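Local coordinates for protein lipolytic enzyme, G-D-S-L family (Bacteroides thetaiotaomicron, PDB 7BR2) that metabolises the drug diltiazem in the gut as a serine esterase of the SGNH (GDSL) hydrolase family, at residues T63-D66 and M67-L71; K103-G106 and E107-Q111; K122-K125 and E126-H129; F220-Q224 and G225-K229. One frame throughout, in Å; residues are numbered along the deposited sequence.

Contacts 1 to 4 follow one another along the chain, each a local arrangement within or at the end of one helix. Contact 1 opens helix 64-75; contacts 2 and 3 both use helix 102-125, near its start and at its end, their centres about 28 Å apart; contact 4 ends helix 210-223. Contacts 1 and 3 touch, centres about 15 Å apart, because Leu71 packs on Arg123 and Phe124. Contacts 1 to 3 thus belong to the helical layer beside the five-stranded parallel sheet of the SGNH-type domain. Contact 4, about 27 to 35 Å from the others between centres, marks the passage to strand 232-237 of the next, mixed sheet.

Contact 1 of 4, residues T63-D66 and M67-L71; sequences TAYD and MNKRL
Met67 N donates to Thr63 O (3.1 Å) in the first turn of helix 64-75, and Asn68 to Ala64, Lys69 to Tyr65 and Arg70 to Asp66 repeat the i to i+4 backbone pattern. The turn is closed by a capping box: Thr63 is the N-cap, its OG1 accepting a weak bond from Tyr65 N, while Asp66 reaches back to Thr63. Asp66 OD2 takes Thr63 N on its anti lone pair at 2.9 Å, and Thr63 OG1, 3.2 Å away, meets the same oxygen from above the carboxylate plane. With CG beside its own backbone N (chi1 -52°), Asp66 turns its carboxylate to the helix start. An alanine here would probably leave Thr63 N without its acceptor and the N-cap hydroxyl freer to turn. Arg70, from the next turn, pairs with Asp62 and Asp74. Lys69 lays its aliphatic chain over one face of the Tyr65 ring, CG 4.0 Å above the plane and toward the rim. Its ammonium bonds to Gln378 and Gln379, and a water that it holds makes a weak link to Asp66 OD1. A second water bridges the turn, donating to Tyr65 O and accepting from Asn68 ND2 at 2.8 Å.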
# COMPACT_ATOMS: atom_id res chain seq x y z
N THR A 63 14.03 6.05 14.04
CA THR A 63 15.04 6.55 13.13
C THR A 63 15.82 5.35 12.62
O THR A 63 15.52 4.20 12.96
CB THR A 63 15.99 7.53 13.82
OG1 THR A 63 16.65 6.88 14.90
CG2 THR A 63 15.22 8.71 14.38
N ALA A 64 16.86 5.61 11.84
CA ALA A 64 17.70 4.52 11.38
C ALA A 64 18.36 3.81 12.56
O ALA A 64 18.63 2.60 12.49
CB ALA A 64 18.76 5.03 10.41
N TYR A 65 18.57 4.54 13.67
CA TYR A 65 19.14 3.94 14.87
C TYR A 65 18.21 2.86 15.45
O TYR A 65 18.67 1.75 15.78
CB TYR A 65 19.42 5.04 15.91
CG TYR A 65 19.70 4.51 17.30
CD1 TYR A 65 20.98 4.11 17.67
CD2 TYR A 65 18.68 4.41 18.25
CE1 TYR A 65 21.23 3.61 18.95
CE2 TYR A 65 18.92 3.91 19.52
CZ TYR A 65 20.19 3.51 19.87
OH TYR A 65 20.42 3.02 21.14
N ASP A 66 16.90 3.15 15.54
CA ASP A 66 15.95 2.19 16.12
C ASP A 66 15.72 0.99 15.20
O ASP A 66 15.65 -0.17 15.65
CB ASP A 66 14.64 2.89 16.42
CG ASP A 66 14.82 4.14 17.24
OD1 ASP A 66 15.22 4.01 18.42
OD2 ASP A 66 14.55 5.25 16.73
N MET A 67 15.54 1.27 13.91
CA MET A 67 15.42 0.21 12.91
C MET A 67 16.61 -0.74 12.97
O MET A 67 16.43 -1.98 12.94
CB MET A 67 15.28 0.87 11.54
CG MET A 67 13.98 1.66 11.41
SD MET A 67 13.84 2.46 9.79
CE MET A 67 12.61 3.73 10.07
N ASN A 68 17.82 -0.19 13.11
CA ASN A 68 19.01 -1.03 13.22
C ASN A 68 18.99 -1.87 14.49
O ASN A 68 19.38 -3.04 14.47
CB ASN A 68 20.28 -0.16 13.19
CG ASN A 68 21.54 -1.00 13.32
OD1 ASN A 68 21.90 -1.74 12.40
ND2 ASN A 68 22.21 -0.91 14.47
N LYS A 69 18.59 -1.26 15.63
CA LYS A 69 18.50 -2.02 16.89
C LYS A 69 17.60 -3.24 16.75
O LYS A 69 17.86 -4.27 17.39
CB LYS A 69 17.91 -1.17 18.03
CG LYS A 69 18.75 -0.12 18.70
CD LYS A 69 17.94 0.43 19.89
CE LYS A 69 16.47 0.58 19.51
NZ LYS A 69 15.48 0.45 20.61
N ARG A 70 16.52 -3.14 15.97
CA ARG A 70 15.52 -4.21 15.96
C ARG A 70 15.59 -5.12 14.73
O ARG A 70 14.71 -5.97 14.57
CB ARG A 70 14.11 -3.63 16.08
CG ARG A 70 13.66 -2.77 14.92
CD ARG A 70 12.22 -2.30 15.16
NE ARG A 70 11.84 -1.14 14.35
CZ ARG A 70 11.18 -1.21 13.20
NH1 ARG A 70 10.81 -2.40 12.72
NH2 ARG A 70 10.87 -0.10 12.55
N LEU A 71 16.59 -4.96 13.86
CA LEU A 71 16.73 -5.88 12.72
C LEU A 71 16.66 -7.37 13.11
O LEU A 71 15.93 -8.14 12.48
CB LEU A 71 18.03 -5.60 11.97
CG LEU A 71 18.09 -4.36 11.09
CD1 LEU A 71 19.44 -4.27 10.38
CD2 LEU A 71 16.94 -4.35 10.12
O HOH W 1 21.56 1.15 16.23
O HOH W 2 13.90 3.03 21.43

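Contact 2 of 4, residues K103-G106 and E107-Q111; sequences KEFG and EQKYQ
Lys109 passes over one face of the Phe105 ring, one turn further along helix 102-125. This is a CH-pi contact: Lys109 CG lies 3.9 Å from the ring centroid, 18° off the normal, and is displaced toward the rim nearest CZ. Lys109 CE also approaches the ring, 3.8 Å from Phe105 CE1, so the methylene chain touches it at two points. The bend in the lysine at chi2 (-40°) turns the chain across the ring, while Phe105, with CG anti to its backbone N (chi1 177°), swings its ring forward along the helix to meet it. The ammonium continues past the ring to a long, weak ion pair with Glu112.

Behind these side chains the backbone fixes their spacing. Lys109 N donates to Phe105 O at 2.9 Å, and Glu107, Gln108 and Tyr110 each bond to the residue four before. Gln108 lies close over the preceding turn, its CG 3.1 Å from Glu104 O. On another side of the helix Gln111 NE2 donates to Glu107 OE2 (2.9 Å), coming from above the carboxylate plane.

Further out, Tyr97 meets the Phe105 ring edge-to-face. Arg161 of helix 155-173 forms a salt bridge with Glu107 OE1 and a cation-pi contact with Tyr110, whose ring also packs on Ile162 and Tyr165, so that this turn rests against helix 155-173.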
# COMPACT_ATOMS: atom_id res chain seq x y z
N LYS A 103 20.69 25.47 9.41
CA LYS A 103 21.60 24.79 8.48
C LYS A 103 22.47 23.77 9.20
O LYS A 103 22.59 22.61 8.77
CB LYS A 103 22.46 25.84 7.75
CG LYS A 103 23.53 25.31 6.77
CD LYS A 103 24.14 26.44 5.90
CE LYS A 103 25.12 25.90 4.85
NZ LYS A 103 25.85 26.96 4.08
N GLU A 104 23.05 24.18 10.33
CA GLU A 104 23.90 23.29 11.11
C GLU A 104 23.10 22.12 11.67
O GLU A 104 23.57 20.98 11.67
CB GLU A 104 24.54 24.12 12.23
CG GLU A 104 25.29 25.37 11.68
CD GLU A 104 24.40 26.62 11.62
OE1 GLU A 104 23.19 26.48 11.33
OE2 GLU A 104 24.93 27.75 11.82
N PHE A 105 21.85 22.38 12.08
CA PHE A 105 20.96 21.32 12.56
C PHE A 105 20.70 20.30 11.46
O PHE A 105 20.80 19.09 11.68
CB PHE A 105 19.64 21.92 13.03
CG PHE A 105 18.62 20.91 13.46
CD1 PHE A 105 18.69 20.31 14.71
CD2 PHE A 105 17.58 20.55 12.62
CE1 PHE A 105 17.73 19.39 15.11
CE2 PHE A 105 16.62 19.63 13.01
CZ PHE A 105 16.70 19.05 14.26
N GLY A 106 20.30 20.77 10.27
CA GLY A 106 20.08 19.89 9.15
C GLY A 106 21.29 19.03 8.84
O GLY A 106 21.17 17.84 8.58
N GLU A 107 22.49 19.64 8.90
CA GLU A 107 23.69 18.88 8.58
C GLU A 107 23.99 17.84 9.65
O GLU A 107 24.33 16.69 9.33
CB GLU A 107 24.88 19.83 8.40
CG GLU A 107 26.23 19.13 8.26
CD GLU A 107 26.39 18.48 6.90
OE1 GLU A 107 25.68 18.88 5.96
OE2 GLU A 107 27.23 17.57 6.77
N GLN A 108 23.80 18.20 10.92
CA GLN A 108 24.04 17.25 12.00
C GLN A 108 23.05 16.09 11.92
O GLN A 108 23.44 14.93 12.11
CB GLN A 108 23.91 17.98 13.34
CG GLN A 108 25.00 19.02 13.54
CD GLN A 108 24.83 19.86 14.79
OE1 GLN A 108 23.72 20.04 15.30
NE2 GLN A 108 25.94 20.45 15.26
N LYS A 109 21.80 16.38 11.61
CA LYS A 109 20.80 15.32 11.50
C LYS A 109 21.09 14.40 10.31
O LYS A 109 20.98 13.17 10.42
CB LYS A 109 19.40 15.92 11.39
CG LYS A 109 18.87 16.49 12.70
CD LYS A 109 19.24 15.57 13.86
CE LYS A 109 18.23 15.65 14.99
NZ LYS A 109 18.71 15.03 16.25
N TYR A 110 21.48 14.98 9.18
CA TYR A 110 21.86 14.16 8.03
C TYR A 110 23.03 13.24 8.38
O TYR A 110 23.03 12.05 8.03
CB TYR A 110 22.20 15.04 6.83
CG TYR A 110 22.90 14.27 5.73
CD1 TYR A 110 22.19 13.50 4.84
CD2 TYR A 110 24.28 14.32 5.61
CE1 TYR A 110 22.84 12.79 3.85
CE2 TYR A 110 24.93 13.61 4.63
CZ TYR A 110 24.21 12.85 3.75
OH TYR A 110 24.89 12.15 2.77
N GLN A 111 24.04 13.78 9.07
CA GLN A 111 25.21 12.97 9.39
C GLN A 111 24.86 11.84 10.34
O GLN A 111 25.25 10.69 10.12
CB GLN A 111 26.32 13.85 9.97
CG GLN A 111 26.92 14.82 8.95
CD GLN A 111 27.59 14.10 7.80
OE1 GLN A 111 28.08 12.98 7.94
NE2 GLN A 111 27.58 14.72 6.63

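Contact 3 of 4, residues K122-K125 and E126-H129; sequences KRFK and ELPH
Glu126 and Leu127 take up carbonyls of the final turn of helix 102-125 as the chain turns into the loop before strand 131-136. The backbone bonds change span here. Glu126 N donates to Arg123 O at 3.1 Å and reaches Lys122 O through a weak bond of 3.5 Å, so its N-H is shared between an i-3 and an i-4 carbonyl. Leu127 N makes a straighter i-3 bond to Phe124 O, 3.2 Å long with an N-H...O angle of 165°. In both i-3 bonds the donor stands well above the carbonyl plane, 63° out of it, as the chain winds more tightly than in the helix proper.

Apolar contact comes from Leu127. Its CG sits beside its own backbone N (chi1 -68°), which turns the branch back toward the helix end. Leu127 CB lies 3.6 Å from Phe124 O, and Leu127 CD1 comes obliquely to the ring, 4.4 Å from Phe124 CD1.

Among the charged side chains, Glu126 folds over the end of the helix, its CG 3.6 Å from Lys122 O. Lys122 NZ remains 5.2 Å from Glu126 OE2, too distant for a salt bridge, though the opposite charges probably attract weakly. Arg123 instead pairs through NH1 with Asp72 of helix 64-75.

Phe124 points inward, packing on Leu83 and Val85 of strand 82-85, on Ile132 and Met134 of strand 131-136 and on Leu71 of helix 64-75. Leu127 adds a contact to Ile132. Helix 102-125 is the beta-alpha-beta crossover between the parallel neighbours 82-85 and 131-136, and this turn is its exit.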
# COMPACT_ATOMS: atom_id res chain seq x y z
N LYS A 122 25.65 -2.39 6.36
CA LYS A 122 26.52 -3.52 6.65
C LYS A 122 25.70 -4.78 6.93
O LYS A 122 26.03 -5.86 6.42
CB LYS A 122 27.43 -3.19 7.83
CG LYS A 122 28.24 -4.39 8.27
CD LYS A 122 29.41 -4.03 9.18
CE LYS A 122 30.41 -5.20 9.21
NZ LYS A 122 29.78 -6.49 9.63
N ARG A 123 24.62 -4.67 7.72
CA ARG A 123 23.82 -5.87 7.97
C ARG A 123 23.19 -6.40 6.69
O ARG A 123 23.17 -7.62 6.47
CB ARG A 123 22.72 -5.62 9.01
CG ARG A 123 23.18 -5.03 10.32
CD ARG A 123 23.95 -6.05 11.19
NE ARG A 123 23.46 -7.42 11.14
CZ ARG A 123 22.58 -7.94 12.00
NH1 ARG A 123 22.20 -9.21 11.89
NH2 ARG A 123 22.08 -7.19 12.98
N PHE A 124 22.67 -5.52 5.85
CA PHE A 124 22.00 -5.94 4.63
C PHE A 124 22.97 -6.63 3.67
O PHE A 124 22.61 -7.60 3.00
CB PHE A 124 21.33 -4.74 3.96
CG PHE A 124 20.27 -4.08 4.81
CD1 PHE A 124 19.59 -4.80 5.79
CD2 PHE A 124 19.98 -2.74 4.66
CE1 PHE A 124 18.62 -4.19 6.58
CE2 PHE A 124 19.01 -2.11 5.44
CZ PHE A 124 18.33 -2.84 6.40
N LYS A 125 24.21 -6.15 3.61
CA LYS A 125 25.19 -6.76 2.71
C LYS A 125 25.50 -8.20 3.10
O LYS A 125 25.88 -9.01 2.24
CB LYS A 125 26.47 -5.91 2.70
CG LYS A 125 26.18 -4.51 2.17
CD LYS A 125 27.35 -3.81 1.55
CE LYS A 125 28.67 -4.11 2.17
NZ LYS A 125 29.65 -3.24 1.48
N GLU A 126 25.31 -8.55 4.37
CA GLU A 126 25.60 -9.90 4.83
C GLU A 126 24.47 -10.90 4.62
O GLU A 126 24.69 -12.09 4.82
CB GLU A 126 25.99 -9.84 6.32
CG GLU A 126 27.36 -9.20 6.54
CD GLU A 126 28.45 -9.90 5.73
OE1 GLU A 126 28.41 -11.15 5.63
OE2 GLU A 126 29.33 -9.21 5.17
N LEU A 127 23.29 -10.46 4.19
CA LEU A 127 22.14 -11.36 4.07
C LEU A 127 22.31 -12.27 2.86
O LEU A 127 22.56 -11.78 1.75
CB LEU A 127 20.84 -10.57 3.94
CG LEU A 127 20.37 -9.78 5.15
CD1 LEU A 127 19.09 -9.05 4.80
CD2 LEU A 127 20.19 -10.66 6.40
N PRO A 128 22.19 -13.60 3.02
CA PRO A 128 22.48 -14.49 1.88
C PRO A 128 21.39 -14.55 0.82
O PRO A 128 21.71 -14.66 -0.37
CB PRO A 128 22.68 -15.85 2.57
CG PRO A 128 21.83 -15.76 3.80
CD PRO A 128 21.91 -14.34 4.26
N HIS A 129 20.11 -14.50 1.19
CA HIS A 129 19.04 -14.74 0.23
C HIS A 129 17.90 -13.74 0.46
O HIS A 129 16.74 -14.10 0.66
CB HIS A 129 18.54 -16.17 0.35
CG HIS A 129 19.61 -17.21 0.18
ND1 HIS A 129 20.17 -17.51 -1.04
CD2 HIS A 129 20.22 -18.01 1.08
CE1 HIS A 129 21.09 -18.45 -0.88
NE2 HIS A 129 21.13 -18.78 0.39

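Contact 4 of 4, residues F220-Q224 and G225-K229; sequences FLKAQ and GFAGK
Phe226 has CG beside its backbone N (chi1 -59°), which sends the ring back along the helix end to Leu221 and Gln224; Leu221, with chi1 -66°, turns CD2 to meet it. Leu221 CD2 comes within 3.7 Å of Phe226 CD2, and Leu221 CB lies in plane at the ring's edge. Gln224 runs alongside the ring, its amide plane 84° from it and OE1 3.6 Å from Phe226 CE2. One ring face has Gln224 O over its centre, 3.9 Å above the plane. The backbone beneath is a Schellman motif ending helix 210-223: Phe226 N donates to Leu221 O at 3.2 Å and Gly225 N to Lys222 O at 2.9 Å. Gly225, the C-prime residue, has positive phi, where a CB would clash with Gln224 O. Tyr42 and Phe47 also meet the Phe226 ring, and Gln224 OE1 bonds to Tyr43. An alanine in place of Phe226 would probably open a gap beside Leu221 CD2 and leave Tyr42 and Phe47 without their ring partner. On the other flank Ala227 CB touches Lys222 CG at 3.6 Å, and a water accepts from Ala227 N while donating to Lys222 O.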
# COMPACT_ATOMS: atom_id res chain seq x y z
N PHE A 220 4.58 2.40 -5.90
CA PHE A 220 5.41 1.21 -5.75
C PHE A 220 5.03 0.16 -6.79
O PHE A 220 5.90 -0.52 -7.35
CB PHE A 220 5.30 0.65 -4.33
CG PHE A 220 6.29 -0.43 -4.02
CD1 PHE A 220 7.52 -0.13 -3.44
CD2 PHE A 220 6.01 -1.76 -4.30
CE1 PHE A 220 8.44 -1.14 -3.17
CE2 PHE A 220 6.91 -2.76 -4.02
CZ PHE A 220 8.13 -2.45 -3.45
N LEU A 221 3.74 0.04 -7.08
CA LEU A 221 3.31 -0.89 -8.12
C LEU A 221 3.80 -0.45 -9.49
O LEU A 221 4.16 -1.28 -10.33
CB LEU A 221 1.79 -1.01 -8.11
CG LEU A 221 1.25 -1.65 -6.84
CD1 LEU A 221 -0.25 -1.50 -6.76
CD2 LEU A 221 1.68 -3.11 -6.78
N LYS A 222 3.86 0.86 -9.73
CA LYS A 222 4.40 1.35 -11.00
C LYS A 222 5.90 1.06 -11.08
O LYS A 222 6.40 0.66 -12.14
CB LYS A 222 4.08 2.84 -11.18
CG LYS A 222 4.75 3.53 -12.39
CD LYS A 222 4.02 4.83 -12.81
CE LYS A 222 4.82 6.02 -12.32
NZ LYS A 222 4.21 7.33 -12.66
N ALA A 223 6.61 1.20 -9.96
CA ALA A 223 8.01 0.81 -9.92
C ALA A 223 8.21 -0.68 -10.13
O ALA A 223 9.31 -1.11 -10.49
CB ALA A 223 8.64 1.25 -8.60
N GLN A 224 7.18 -1.49 -9.90
CA GLN A 224 7.27 -2.92 -10.20
C GLN A 224 6.76 -3.25 -11.60
O GLN A 224 6.61 -4.43 -11.94
CB GLN A 224 6.50 -3.73 -9.14
CG GLN A 224 7.13 -3.65 -7.74
CD GLN A 224 6.55 -4.69 -6.78
OE1 GLN A 224 5.33 -4.77 -6.62
NE2 GLN A 224 7.41 -5.45 -6.12
N GLY A 225 6.49 -2.24 -12.43
CA GLY A 225 6.17 -2.48 -13.82
C GLY A 225 4.73 -2.83 -14.13
O GLY A 225 4.48 -3.48 -15.14
N PHE A 226 3.79 -2.45 -13.26
CA PHE A 226 2.38 -2.76 -13.47
C PHE A 226 1.58 -1.61 -14.07
O PHE A 226 0.40 -1.79 -14.39
CB PHE A 226 1.73 -3.16 -12.13
CG PHE A 226 2.36 -4.36 -11.49
CD1 PHE A 226 2.63 -5.50 -12.23
CD2 PHE A 226 2.71 -4.33 -10.14
CE1 PHE A 226 3.23 -6.61 -11.64
CE2 PHE A 226 3.31 -5.43 -9.54
CZ PHE A 226 3.57 -6.56 -10.29
N ALA A 227 2.18 -0.42 -14.21
CA ALA A 227 1.46 0.71 -14.77
C ALA A 227 1.24 0.50 -16.26
O ALA A 227 2.18 0.24 -17.01
CB ALA A 227 2.22 2.01 -14.52
N GLY A 228 -0.01 0.62 -16.69
CA GLY A 228 -0.37 0.41 -18.08
C GLY A 228 -0.90 -0.97 -18.39
O GLY A 228 -1.30 -1.22 -19.54
N LYS A 229 -0.87 -1.88 -17.43
CA LYS A 229 -1.38 -3.22 -17.64
C LYS A 229 -2.83 -3.34 -17.17
O LYS A 229 -3.18 -2.91 -16.06
CB LYS A 229 -0.47 -4.24 -16.96
CG LYS A 229 0.90 -4.28 -17.62
CD LYS A 229 1.79 -5.36 -17.03
CE LYS A 229 3.20 -5.30 -17.62
NZ LYS A 229 4.16 -6.18 -16.88
O HOH W 3 4.88 0.26 -14.59